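Long-range contacts in fructosamine deglycase FrlB (Bacillus subtilis, PDB 3EUA), which catalyses the conversion of a range of fructosamine 6-phosphates to glucose 6-phosphate and a free amino acid: residues D166-V171 with T284-S289; S37-P42 with N135-V140; I196-S201 with I222-I227; P245-L250 with T274-A279; Q14-D19 with F146-V151. All blocks are in the same frame, centred on the assembly; numbering follows the deposited sequence.

Contact 1: residues D166-V171 with T284-S289; sequences DQLQAV and TAIDDS
Ile286 presses its CD1 into the flank of helix 158-190 where Gln167, Leu168 and Val171 share one side of the helix, a spacing of one and then three residues that brings all three to the same visitor. The visitor belongs to the loop that leads from the last strand of the second SIS domain, an alpha/beta fold, into helix 288-313. The tight part is apolar: CD1 of Ile286 lies 3.7 Å from Gln167 CB, 4.1 Å from Leu168 CD1 and 4.3 Å from Val171 CG2. Its CG1 branch is anti to the carbonyl carbon (chi1 -49°), and the bend at chi2 (-64°) turns CD1 back to the helix; a branched apolar residue suits a side chain buried against the helix. Leu168 and Val171 continue inward onto Val298 of helix 288-313, while Ile286 also rests on Leu294. On the solvent side the contact passes to exposed residues. Gln167, bent beyond CG, lays its amide beside Ala285, with OE1 3.7 Å from Ala285 CB; no hydrogen bond crosses between the segments, and both residue types tolerate water there. Just beyond Ile286 the chain begins its next helix, and Asp287, a residue well suited to capping, occupies the N-cap position: its OD2 accepts from Ser289 N at 3.1 Å, the donor lying above the carboxylate plane.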
# COMPACT_ATOMS: atom_id res chain seq x y z
N ASP A 166 -25.15 -3.91 -13.38
CA ASP A 166 -26.62 -3.93 -13.34
C ASP A 166 -27.11 -5.26 -12.73
O ASP A 166 -28.04 -5.26 -11.90
CB ASP A 166 -27.21 -3.73 -14.72
CG ASP A 166 -28.72 -3.42 -14.68
OD1 ASP A 166 -29.16 -2.78 -13.69
OD2 ASP A 166 -29.43 -3.77 -15.66
N GLN A 167 -26.47 -6.36 -13.11
CA GLN A 167 -26.79 -7.69 -12.59
C GLN A 167 -26.22 -7.94 -11.17
O GLN A 167 -26.64 -8.88 -10.49
CB GLN A 167 -26.19 -8.75 -13.49
CG GLN A 167 -26.78 -8.77 -14.88
CD GLN A 167 -28.19 -9.32 -14.92
OE1 GLN A 167 -28.62 -10.08 -14.05
NE2 GLN A 167 -28.91 -8.99 -15.98
N LEU A 168 -25.31 -7.08 -10.71
CA LEU A 168 -24.65 -7.32 -9.42
C LEU A 168 -25.57 -7.12 -8.20
O LEU A 168 -25.33 -7.71 -7.15
CB LEU A 168 -23.41 -6.42 -9.27
CG LEU A 168 -22.33 -6.99 -8.37
CD1 LEU A 168 -21.76 -8.28 -9.03
CD2 LEU A 168 -21.25 -5.96 -8.14
N GLN A 169 -26.62 -6.31 -8.31
CA GLN A 169 -27.50 -6.15 -7.15
C GLN A 169 -28.14 -7.49 -6.80
O GLN A 169 -28.25 -7.80 -5.64
CB GLN A 169 -28.57 -5.08 -7.34
CG GLN A 169 -29.37 -4.76 -6.06
CD GLN A 169 -28.51 -4.22 -4.95
OE1 GLN A 169 -27.53 -3.50 -5.20
NE2 GLN A 169 -28.90 -4.51 -3.69
N ALA A 170 -28.53 -8.28 -7.79
CA ALA A 170 -29.13 -9.58 -7.52
C ALA A 170 -28.10 -10.49 -6.83
O ALA A 170 -28.45 -11.29 -5.95
CB ALA A 170 -29.64 -10.22 -8.80
N VAL A 171 -26.82 -10.33 -7.21
CA VAL A 171 -25.72 -11.10 -6.59
C VAL A 171 -25.62 -10.73 -5.10
O VAL A 171 -25.49 -11.62 -4.25
CB VAL A 171 -24.34 -10.86 -7.29
CG1 VAL A 171 -23.27 -11.79 -6.71
CG2 VAL A 171 -24.43 -11.06 -8.84
N THR A 284 -23.18 -16.25 -12.16
CA THR A 284 -23.58 -16.86 -13.42
C THR A 284 -24.11 -15.87 -14.47
O THR A 284 -24.03 -16.17 -15.68
CB THR A 284 -24.63 -18.03 -13.16
OG1 THR A 284 -25.85 -17.51 -12.63
CG2 THR A 284 -24.09 -19.07 -12.17
N ALA A 285 -24.63 -14.72 -14.04
CA ALA A 285 -25.13 -13.68 -14.96
C ALA A 285 -24.06 -12.61 -15.24
O ALA A 285 -24.32 -11.63 -15.92
CB ALA A 285 -26.39 -13.05 -14.39
N ILE A 286 -22.86 -12.79 -14.69
CA ILE A 286 -21.77 -11.85 -14.90
C ILE A 286 -20.80 -12.46 -15.90
O ILE A 286 -20.47 -13.65 -15.78
CB ILE A 286 -21.02 -11.56 -13.58
CG1 ILE A 286 -22.00 -11.20 -12.44
CG2 ILE A 286 -19.97 -10.46 -13.81
CD1 ILE A 286 -22.77 -9.95 -12.68
N ASP A 287 -20.33 -11.67 -16.87
CA ASP A 287 -19.38 -12.14 -17.87
C ASP A 287 -18.02 -12.47 -17.24
O ASP A 287 -17.55 -11.77 -16.34
CB ASP A 287 -19.21 -11.07 -18.95
CG ASP A 287 -18.54 -11.61 -20.22
OD1 ASP A 287 -19.24 -12.23 -21.02
OD2 ASP A 287 -17.35 -11.34 -20.46
N ASP A 288 -17.41 -13.57 -17.70
CA ASP A 288 -16.09 -13.99 -17.21
C ASP A 288 -15.03 -12.89 -17.32
O ASP A 288 -14.10 -12.83 -16.50
CB ASP A 288 -15.60 -15.23 -18.00
CG ASP A 288 -16.36 -16.53 -17.67
OD1 ASP A 288 -17.19 -16.53 -16.74
OD2 ASP A 288 -16.14 -17.57 -18.36
N SER A 289 -15.14 -12.04 -18.34
CA SER A 289 -14.17 -10.96 -18.55
C SER A 289 -14.11 -9.94 -17.40
O SER A 289 -13.11 -9.25 -17.23
CB SER A 289 -14.49 -10.24 -19.86
OG SER A 289 -15.77 -9.65 -19.86

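Contact 2: residues S37-P42 with N135-V140; sequences SAIMYP and NTNYGV
Ile39 covers one face of the Tyr138 ring, joining the turn between helices 35-38 and 41-50 to the first turn of helix 137-153 inside the first SIS domain. The contact is a CH-pi one: CB of Ile39 stands 3.9 Å from the ring centroid, while CG2 reaches CZ of Tyr138 at 3.7 Å. The other branch runs past the ring, so that Ile39 CD1 meets Asn137 CB at 3.8 Å; this split follows from CG1 lying between the backbone N and the carbonyl carbon (chi1 76°). Pro42 comes to the ring edge, its CG 4.2 Å from Tyr138 CE1, a compact apolar ring in the first turn of helix 41-50. Further out, a type I turn from Ala38 to Tyr41 presents Ile39 to the ring, and Val207 of helix 205-220 brings the second SIS domain against Tyr138. On the other side, Thr136 is the N-cap of helix 137-153, although the bond from Gly139 N to its OG1 is weak. Asn137, also suited to a helix start, curls its amide back to the main chain: Tyr138 N gives a bent bond (131°) to Asn137 OD1 at 2.8 Å, the donor sitting above the carbonyl plane.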
# COMPACT_ATOMS: atom_id res chain seq x y z
N SER A 37 -10.51 6.11 -0.31
CA SER A 37 -9.30 5.70 -1.02
C SER A 37 -9.41 4.20 -1.24
O SER A 37 -9.12 3.72 -2.34
CB SER A 37 -8.05 6.01 -0.23
OG SER A 37 -6.87 5.58 -0.90
N ALA A 38 -9.87 3.47 -0.21
CA ALA A 38 -9.96 2.00 -0.32
C ALA A 38 -10.83 1.54 -1.48
O ALA A 38 -10.52 0.54 -2.12
CB ALA A 38 -10.47 1.41 0.96
N ILE A 39 -11.91 2.26 -1.77
CA ILE A 39 -12.79 1.85 -2.88
C ILE A 39 -12.11 1.95 -4.24
O ILE A 39 -12.63 1.44 -5.21
CB ILE A 39 -14.14 2.63 -2.95
CG1 ILE A 39 -13.97 4.05 -3.53
CG2 ILE A 39 -14.88 2.59 -1.59
CD1 ILE A 39 -15.34 4.65 -3.96
N MSE A 40 -10.97 2.62 -4.30
CA MSE A 40 -10.25 2.76 -5.57
C MSE A 40 -9.23 1.68 -5.90
O MSE A 40 -8.69 1.65 -7.02
CB MSE A 40 -9.56 4.11 -5.62
CG MSE A 40 -10.55 5.27 -5.83
SE MSE A 40 -9.76 6.99 -5.56
CE MSE A 40 -11.42 7.93 -5.54
N TYR A 41 -8.95 0.79 -4.94
CA TYR A 41 -7.96 -0.23 -5.15
C TYR A 41 -8.33 -1.14 -6.32
O TYR A 41 -7.46 -1.49 -7.13
CB TYR A 41 -7.69 -1.04 -3.87
CG TYR A 41 -6.84 -0.30 -2.85
CD1 TYR A 41 -7.19 0.95 -2.37
CD2 TYR A 41 -5.75 -0.90 -2.29
CE1 TYR A 41 -6.42 1.59 -1.41
CE2 TYR A 41 -4.98 -0.27 -1.31
CZ TYR A 41 -5.32 0.97 -0.88
OH TYR A 41 -4.57 1.62 0.08
N PRO A 42 -9.59 -1.57 -6.43
CA PRO A 42 -10.00 -2.39 -7.57
C PRO A 42 -9.79 -1.67 -8.91
O PRO A 42 -9.41 -2.27 -9.90
CB PRO A 42 -11.49 -2.60 -7.33
CG PRO A 42 -11.68 -2.36 -5.92
CD PRO A 42 -10.69 -1.39 -5.47
N ASN A 135 -25.30 2.08 -9.00
CA ASN A 135 -25.36 3.49 -8.61
C ASN A 135 -24.59 3.88 -7.35
O ASN A 135 -24.61 5.04 -6.90
CB ASN A 135 -26.84 3.86 -8.39
CG ASN A 135 -27.70 3.62 -9.64
OD1 ASN A 135 -27.26 3.89 -10.75
ND2 ASN A 135 -28.89 3.06 -9.45
N THR A 136 -23.97 2.88 -6.72
CA THR A 136 -23.22 3.11 -5.50
C THR A 136 -21.85 3.71 -5.84
O THR A 136 -21.48 3.80 -7.00
CB THR A 136 -22.98 1.80 -4.70
OG1 THR A 136 -22.20 0.91 -5.49
CG2 THR A 136 -24.31 1.09 -4.22
N ASN A 137 -21.11 4.10 -4.82
CA ASN A 137 -19.77 4.67 -5.02
C ASN A 137 -18.89 3.71 -5.87
O ASN A 137 -18.28 4.11 -6.86
CB ASN A 137 -19.11 5.09 -3.70
CG ASN A 137 -19.00 3.96 -2.66
OD1 ASN A 137 -19.46 2.85 -2.87
ND2 ASN A 137 -18.35 4.27 -1.51
N TYR A 138 -18.88 2.43 -5.53
CA TYR A 138 -18.13 1.48 -6.36
C TYR A 138 -18.66 1.41 -7.81
O TYR A 138 -17.87 1.24 -8.78
CB TYR A 138 -18.19 0.10 -5.76
CG TYR A 138 -17.22 -0.21 -4.62
CD1 TYR A 138 -15.91 -0.57 -4.89
CD2 TYR A 138 -17.66 -0.26 -3.30
CE1 TYR A 138 -15.02 -0.90 -3.90
CE2 TYR A 138 -16.76 -0.61 -2.26
CZ TYR A 138 -15.44 -0.91 -2.57
OH TYR A 138 -14.55 -1.26 -1.58
N GLY A 139 -19.99 1.51 -7.96
CA GLY A 139 -20.63 1.44 -9.28
C GLY A 139 -20.24 2.58 -10.16
O GLY A 139 -19.80 2.38 -11.29
N VAL A 140 -20.39 3.79 -9.63
CA VAL A 140 -20.09 5.02 -10.36
C VAL A 140 -18.61 5.09 -10.71
O VAL A 140 -18.26 5.52 -11.78
CB VAL A 140 -20.55 6.28 -9.54
CG1 VAL A 140 -19.93 7.57 -10.07
CG2 VAL A 140 -22.11 6.38 -9.49

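Contact 3: residues I196-S201 with I222-I227; sequences IYTMAS and IHSHAI
Residues 196-201 and 222-227 run parallel, with Thr198 bridged to Ala226 and Met199 to Ile227. Thr198 is held on both sides of its peptide, its N donating to His225 O and its O accepting from Ile227 N at 2.8 Å. Ile196 N bonds to His223 O at 2.9 Å, and Ala200 N adds a weak bond to Ile227 O. His225 N, buried here, finds no partner in the model. On one face Thr198 stands beside Ala226, whose small CB allows OG1 of Thr198 to come within 3.2 Å; the hydroxyl, set between the backbone N and the carbonyl carbon (chi1 64°), is hydrogen-bonded to Ser212 OG of the covering helix. Ile196 and Ile222 meet further back, CG1 to CG2 at 4.1 Å, as apolar filling. The other face carries Tyr197, Met199 (a selenomethionine), His225 and Ile227. Tyr197 crosses His225 obliquely, its CE1 3.7 Å from CB of His225, and CD1 of Ile227 lies over the centre of the His225 ring. These aromatic groups lie at the interface with the second subunit: Tyr197 OH is hydrogen-bonded to His223 ND1 of that subunit, and the His225 ring stacks on its His225. The pair forms the two strands of a beta-alpha-beta unit, with helix 205-220 packed on the face of Thr198 and Ala226 and strand 246-250 on the far side of strand 197-200.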
# COMPACT_ATOMS: atom_id res chain seq x y z
N ILE A 196 -8.51 -8.25 15.27
CA ILE A 196 -9.00 -9.11 14.20
C ILE A 196 -8.29 -8.69 12.93
O ILE A 196 -8.41 -7.53 12.50
CB ILE A 196 -10.51 -9.00 13.96
CG1 ILE A 196 -11.32 -9.32 15.22
CG2 ILE A 196 -10.90 -9.93 12.76
CD1 ILE A 196 -12.85 -8.97 15.12
N TYR A 197 -7.52 -9.61 12.36
CA TYR A 197 -6.82 -9.34 11.10
C TYR A 197 -7.72 -9.58 9.92
O TYR A 197 -8.70 -10.30 10.01
CB TYR A 197 -5.61 -10.28 10.98
CG TYR A 197 -4.46 -9.95 11.87
CD1 TYR A 197 -3.47 -9.08 11.43
CD2 TYR A 197 -4.33 -10.47 13.15
CE1 TYR A 197 -2.38 -8.74 12.23
CE2 TYR A 197 -3.24 -10.14 13.97
CZ TYR A 197 -2.26 -9.28 13.49
OH TYR A 197 -1.17 -8.92 14.27
N THR A 198 -7.41 -8.91 8.81
CA THR A 198 -8.08 -9.16 7.56
C THR A 198 -6.96 -9.53 6.59
O THR A 198 -5.75 -9.26 6.85
CB THR A 198 -8.89 -7.97 7.01
OG1 THR A 198 -8.01 -6.88 6.70
CG2 THR A 198 -10.00 -7.55 8.00
N MSE A 199 -7.33 -10.20 5.51
CA MSE A 199 -6.36 -10.61 4.50
C MSE A 199 -6.98 -10.85 3.12
O MSE A 199 -8.03 -11.42 3.01
CB MSE A 199 -5.63 -11.85 4.99
CG MSE A 199 -4.68 -12.43 4.01
SE MSE A 199 -3.29 -13.53 4.80
CE MSE A 199 -3.15 -14.26 3.25
N ALA A 200 -6.31 -10.38 2.09
CA ALA A 200 -6.76 -10.54 0.69
C ALA A 200 -5.62 -10.07 -0.24
O ALA A 200 -4.56 -9.63 0.25
CB ALA A 200 -8.03 -9.75 0.42
N SER A 201 -5.81 -10.22 -1.55
CA SER A 201 -4.83 -9.80 -2.55
C SER A 201 -5.53 -9.22 -3.78
O SER A 201 -6.75 -9.09 -3.83
CB SER A 201 -3.93 -10.98 -2.97
OG SER A 201 -4.68 -11.99 -3.62
N ILE A 222 -11.60 -1.82 17.43
CA ILE A 222 -11.01 -3.15 17.44
C ILE A 222 -9.72 -3.03 16.65
O ILE A 222 -9.74 -2.49 15.54
CB ILE A 222 -11.94 -4.18 16.81
CG1 ILE A 222 -13.19 -4.34 17.68
CG2 ILE A 222 -11.25 -5.50 16.68
CD1 ILE A 222 -14.22 -5.24 17.12
N HIS A 223 -8.62 -3.52 17.20
CA HIS A 223 -7.34 -3.46 16.49
C HIS A 223 -7.42 -4.29 15.24
O HIS A 223 -8.01 -5.37 15.24
CB HIS A 223 -6.21 -3.98 17.37
CG HIS A 223 -6.03 -3.21 18.64
ND1 HIS A 223 -5.59 -1.91 18.67
CD2 HIS A 223 -6.19 -3.59 19.93
CE1 HIS A 223 -5.54 -1.50 19.93
NE2 HIS A 223 -5.87 -2.51 20.71
N SER A 224 -6.81 -3.82 14.14
CA SER A 224 -6.79 -4.64 12.92
C SER A 224 -5.54 -4.30 12.09
O SER A 224 -4.70 -3.47 12.49
CB SER A 224 -8.09 -4.51 12.12
OG SER A 224 -8.24 -5.54 11.13
N HIS A 225 -5.42 -4.99 10.97
CA HIS A 225 -4.31 -4.86 10.03
C HIS A 225 -4.74 -5.67 8.86
O HIS A 225 -5.14 -6.81 9.05
CB HIS A 225 -3.07 -5.55 10.58
CG HIS A 225 -1.82 -5.38 9.77
ND1 HIS A 225 -0.58 -5.74 10.26
CD2 HIS A 225 -1.59 -4.78 8.57
CE1 HIS A 225 0.34 -5.46 9.35
NE2 HIS A 225 -0.24 -4.87 8.32
N ALA A 226 -4.67 -5.12 7.66
CA ALA A 226 -5.03 -5.85 6.46
C ALA A 226 -3.74 -6.39 5.86
O ALA A 226 -2.97 -5.66 5.29
CB ALA A 226 -5.75 -4.99 5.42
N ILE A 227 -3.56 -7.69 5.96
CA ILE A 227 -2.36 -8.34 5.43
C ILE A 227 -2.54 -8.68 3.95
O ILE A 227 -3.51 -9.26 3.58
CB ILE A 227 -2.04 -9.68 6.18
CG1 ILE A 227 -2.04 -9.48 7.70
CG2 ILE A 227 -0.69 -10.27 5.69
CD1 ILE A 227 -1.15 -8.41 8.14

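Contact 4: residues P245-L250 with T274-A279; sequences PFIILL and TVLDAA
Leu250 reaches over to the neighbouring strand with its CB and one methyl. Its CB begins beside the carboxylate of Asp277, 3.8 Å from OD1; CG, anti to the carbonyl carbon (chi1 -64°), carries the chain back along the strand; and CD1 ends against Val275 CG1 at 3.4 Å, tighter than usual for two carbons, and 4.0 Å from Leu276 O. Arg256 of helix 256-269 also touches this leucine, and Leu263 of the same helix touches Val275. The two backbones are joined by a parallel ladder in which Thr274 N, Leu276 N and Ala278 N donate to Phe246 O, Ile248 O and Leu250 O, and Ile248 N and Leu250 N to Thr274 O and Leu276 O. The axes of segments 246-250 and 274-277 approach to 4.7 Å; with helix 256-269 between them, the strands make a beta-alpha-beta unit of the second SIS domain, strand 273-277 outermost in this chain's sheet. The face of Ile247, Leu249, Thr274 and Leu276 is mostly apolar. Leu249 and Leu276 lie side by side, CD2 of Leu249 3.7 Å from CB of Leu276, and Leu276 goes on to Leu299, Val302 and Leu303 of helix 288-313; Thr274, beta-branched and thus at home in a strand, runs alongside Ile247. At the strand's end Asp277 forms an Asx turn, its OD1 accepting from Ala279 N at 2.8 Å and salt-bridged to Arg256.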
# COMPACT_ATOMS: atom_id res chain seq x y z
N PRO A 245 -7.80 -14.14 15.58
CA PRO A 245 -8.81 -14.07 14.53
C PRO A 245 -8.35 -13.44 13.20
O PRO A 245 -7.72 -12.36 13.16
CB PRO A 245 -9.88 -13.17 15.14
CG PRO A 245 -9.61 -13.12 16.59
CD PRO A 245 -8.13 -13.21 16.67
N PHE A 246 -8.68 -14.13 12.11
CA PHE A 246 -8.40 -13.70 10.74
C PHE A 246 -9.64 -13.75 9.88
O PHE A 246 -10.32 -14.77 9.87
CB PHE A 246 -7.36 -14.62 10.06
CG PHE A 246 -5.91 -14.12 10.19
CD1 PHE A 246 -5.17 -14.36 11.33
CD2 PHE A 246 -5.32 -13.43 9.15
CE1 PHE A 246 -3.84 -13.91 11.43
CE2 PHE A 246 -4.01 -12.97 9.26
CZ PHE A 246 -3.28 -13.22 10.39
N ILE A 247 -9.93 -12.66 9.18
CA ILE A 247 -10.99 -12.60 8.20
C ILE A 247 -10.23 -12.72 6.89
O ILE A 247 -9.37 -11.88 6.59
CB ILE A 247 -11.76 -11.27 8.16
CG1 ILE A 247 -12.60 -11.06 9.42
CG2 ILE A 247 -12.67 -11.22 6.89
CD1 ILE A 247 -13.12 -9.63 9.49
N ILE A 248 -10.55 -13.74 6.11
CA ILE A 248 -9.87 -14.03 4.86
C ILE A 248 -10.80 -13.96 3.67
O ILE A 248 -11.86 -14.58 3.64
CB ILE A 248 -9.27 -15.43 4.96
CG1 ILE A 248 -8.18 -15.40 6.04
CG2 ILE A 248 -8.76 -15.90 3.57
CD1 ILE A 248 -7.45 -16.73 6.27
N LEU A 249 -10.40 -13.16 2.68
CA LEU A 249 -11.22 -12.97 1.50
C LEU A 249 -10.63 -13.65 0.28
O LEU A 249 -9.45 -13.54 0.03
CB LEU A 249 -11.37 -11.49 1.15
CG LEU A 249 -11.85 -10.60 2.28
CD1 LEU A 249 -11.83 -9.14 1.78
CD2 LEU A 249 -13.21 -11.03 2.83
N LEU A 250 -11.45 -14.38 -0.44
CA LEU A 250 -11.01 -15.03 -1.65
C LEU A 250 -11.87 -14.48 -2.76
O LEU A 250 -13.10 -14.58 -2.72
CB LEU A 250 -11.09 -16.55 -1.57
CG LEU A 250 -10.18 -17.20 -0.53
CD1 LEU A 250 -10.96 -17.37 0.80
CD2 LEU A 250 -9.70 -18.50 -1.09
N THR A 274 -12.56 -16.50 9.61
CA THR A 274 -13.85 -16.10 9.06
C THR A 274 -13.54 -15.95 7.61
O THR A 274 -12.88 -14.98 7.20
CB THR A 274 -14.37 -14.79 9.66
OG1 THR A 274 -14.65 -15.01 11.06
CG2 THR A 274 -15.63 -14.39 9.01
N VAL A 275 -14.01 -16.90 6.80
CA VAL A 275 -13.68 -16.93 5.39
C VAL A 275 -14.83 -16.51 4.47
O VAL A 275 -15.93 -17.04 4.57
CB VAL A 275 -13.24 -18.37 4.96
CG1 VAL A 275 -12.80 -18.41 3.51
CG2 VAL A 275 -12.13 -18.90 5.89
N LEU A 276 -14.58 -15.54 3.61
CA LEU A 276 -15.59 -15.10 2.63
C LEU A 276 -15.02 -15.42 1.29
O LEU A 276 -14.01 -14.82 0.87
CB LEU A 276 -15.88 -13.59 2.71
CG LEU A 276 -16.75 -13.12 3.86
CD1 LEU A 276 -15.98 -13.20 5.17
CD2 LEU A 276 -17.20 -11.70 3.53
N ASP A 277 -15.63 -16.39 0.61
CA ASP A 277 -15.13 -16.82 -0.70
C ASP A 277 -16.15 -16.45 -1.76
O ASP A 277 -17.27 -16.99 -1.78
CB ASP A 277 -14.87 -18.34 -0.69
CG ASP A 277 -14.26 -18.87 -2.01
OD1 ASP A 277 -14.18 -18.15 -3.03
OD2 ASP A 277 -13.85 -20.05 -2.01
N ALA A 278 -15.76 -15.54 -2.65
CA ALA A 278 -16.61 -15.07 -3.74
C ALA A 278 -17.07 -16.20 -4.67
O ALA A 278 -18.09 -16.11 -5.33
CB ALA A 278 -15.87 -14.01 -4.54
N ALA A 279 -16.28 -17.26 -4.73
CA ALA A 279 -16.65 -18.41 -5.55
C ALA A 279 -17.93 -19.08 -5.05
O ALA A 279 -18.60 -19.77 -5.83
CB ALA A 279 -15.50 -19.38 -5.64

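Contact 5: residues Q14-D19 with F146-V151; sequences QAFLQD and FGTLQV
Leu17 buries more surface than any other residue here, reaching from helix 11-20 to the backbone of helix 137-153 at Gly147. Both helices belong to the first SIS domain; the axes of segments 14-19 and 146-151 approach to 9.9 Å with 24° between their directions, and the two touch without any hydrogen bond across. Leu17 is suited to the role by its forked end: with CG anti to the carbonyl carbon (chi1 -64°), the chain extends to CD1 (chi2 172°), which rests on Gly147 CA at 3.8 Å, while the other branch, CD2, lies 3.4 Å from Gly147 C. Gly147 has no CB, and the one it lacks would point toward the other helix and clash with Leu17 CD1, so the methyls can lie directly against the main chain. One turn further on, Val151 receives the base of the same residue. Its CG2 is 4.0 Å from Leu17 CB and 3.8 Å from Leu17 O, a short branched side chain lying against the backbone and CB of Leu17, and Leu20, a turn beyond Leu17, also touches it. Thr148 completes the trio on the side where Phe16 lies. A threonine suits this place because its hydroxyl can bond back to its own helix, at Ile144 O, while still presenting OG1 to Phe16. Phe16, buried and itself edge-to-face with Tyr121, brings the rim of its ring to this group: Thr148 OG1 lies at the edge, near the ring plane, 3.7 Å from Phe16 CE2.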
# COMPACT_ATOMS: atom_id res chain seq x y z
N GLN A 14 -21.67 10.31 -18.23
CA GLN A 14 -21.77 10.33 -19.69
C GLN A 14 -21.23 11.62 -20.28
O GLN A 14 -20.56 11.59 -21.28
CB GLN A 14 -23.21 10.15 -20.17
CG GLN A 14 -23.85 8.78 -19.83
CD GLN A 14 -25.22 8.64 -20.48
OE1 GLN A 14 -25.42 9.05 -21.62
NE2 GLN A 14 -26.17 8.05 -19.76
N ALA A 15 -21.56 12.76 -19.66
CA ALA A 15 -21.08 14.07 -20.14
C ALA A 15 -19.56 14.10 -20.07
O ALA A 15 -18.90 14.52 -21.02
CB ALA A 15 -21.67 15.19 -19.33
N PHE A 16 -19.02 13.66 -18.95
CA PHE A 16 -17.55 13.59 -18.80
C PHE A 16 -16.92 12.73 -19.92
O PHE A 16 -15.95 13.15 -20.56
CB PHE A 16 -17.20 13.06 -17.42
CG PHE A 16 -15.79 12.56 -17.29
CD1 PHE A 16 -14.75 13.44 -17.07
CD2 PHE A 16 -15.53 11.20 -17.32
CE1 PHE A 16 -13.45 12.96 -16.92
CE2 PHE A 16 -14.23 10.71 -17.16
CZ PHE A 16 -13.19 11.60 -16.97
N LEU A 17 -17.48 11.55 -20.17
CA LEU A 17 -16.94 10.67 -21.21
C LEU A 17 -17.05 11.29 -22.61
O LEU A 17 -16.16 11.11 -23.46
CB LEU A 17 -17.59 9.29 -21.18
CG LEU A 17 -17.35 8.46 -19.90
CD1 LEU A 17 -18.20 7.20 -19.93
CD2 LEU A 17 -15.86 8.13 -19.73
N GLN A 18 -18.13 12.02 -22.87
CA GLN A 18 -18.30 12.71 -24.14
C GLN A 18 -17.17 13.71 -24.31
O GLN A 18 -16.53 13.77 -25.36
CB GLN A 18 -19.64 13.45 -24.21
CG GLN A 18 -20.88 12.58 -24.32
CD GLN A 18 -22.23 13.37 -24.22
OE1 GLN A 18 -22.31 14.54 -24.62
NE2 GLN A 18 -23.27 12.72 -23.70
N ASP A 19 -16.91 14.50 -23.27
CA ASP A 19 -15.85 15.51 -23.32
C ASP A 19 -14.45 14.90 -23.34
O ASP A 19 -13.50 15.49 -23.86
CB ASP A 19 -15.94 16.46 -22.12
CG ASP A 19 -17.20 17.32 -22.14
OD1 ASP A 19 -17.95 17.35 -23.15
OD2 ASP A 19 -17.42 18.00 -21.12
N PHE A 146 -14.08 2.17 -16.49
CA PHE A 146 -14.24 1.42 -17.74
C PHE A 146 -14.60 2.32 -18.90
O PHE A 146 -14.23 2.04 -20.05
CB PHE A 146 -15.27 0.30 -17.61
CG PHE A 146 -14.75 -0.89 -16.83
CD1 PHE A 146 -14.04 -1.91 -17.46
CD2 PHE A 146 -14.95 -0.98 -15.47
CE1 PHE A 146 -13.54 -2.98 -16.72
CE2 PHE A 146 -14.47 -2.04 -14.74
CZ PHE A 146 -13.76 -3.04 -15.37
N GLY A 147 -15.33 3.38 -18.61
CA GLY A 147 -15.68 4.37 -19.62
C GLY A 147 -14.44 5.05 -20.16
O GLY A 147 -14.33 5.24 -21.35
N THR A 148 -13.54 5.46 -19.26
CA THR A 148 -12.27 6.14 -19.61
C THR A 148 -11.42 5.25 -20.50
O THR A 148 -10.92 5.70 -21.53
CB THR A 148 -11.55 6.58 -18.32
OG1 THR A 148 -12.34 7.58 -17.65
CG2 THR A 148 -10.15 7.14 -18.63
N LEU A 149 -11.31 3.97 -20.14
CA LEU A 149 -10.56 3.00 -20.94
C LEU A 149 -11.23 2.77 -22.31
O LEU A 149 -10.54 2.59 -23.30
CB LEU A 149 -10.43 1.67 -20.19
CG LEU A 149 -9.47 1.63 -19.00
CD1 LEU A 149 -9.60 0.33 -18.18
CD2 LEU A 149 -8.05 1.83 -19.48
N GLN A 150 -12.56 2.76 -22.36
CA GLN A 150 -13.24 2.59 -23.65
C GLN A 150 -13.01 3.83 -24.55
O GLN A 150 -12.63 3.69 -25.74
CB GLN A 150 -14.72 2.29 -23.44
CG GLN A 150 -15.49 1.82 -24.70
CD GLN A 150 -15.75 2.92 -25.68
OE1 GLN A 150 -16.05 4.06 -25.30
NE2 GLN A 150 -15.67 2.59 -26.95
N VAL A 151 -13.20 5.02 -24.00
CA VAL A 151 -13.04 6.27 -24.75
C VAL A 151 -11.60 6.54 -25.22
O VAL A 151 -11.38 6.88 -26.39
CB VAL A 151 -13.57 7.51 -23.95
CG1 VAL A 151 -13.14 8.84 -24.60
CG2 VAL A 151 -15.10 7.44 -23.78

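From the N terminus, contact 5 opens first and closes the long loop from helix 11-20 to helix 137-153; contact 2 is nested within it and uses the same helix 137-153 at its start, so both act inside the first SIS domain. After it the chain enters helix 158-190, where contact 1 opens. That contact ties this helix to the loop leading into helix 288-313, and it encloses contacts 3 and 4, which follow in series. Each of these pairs two strands of one parallel sheet, and the pairs are joined where strands 197-200 and 246-250 lie side by side. No loops cross. Contacts 3 and 5 lie on opposite sides of the chain's centre, their centres about 35 Å apart.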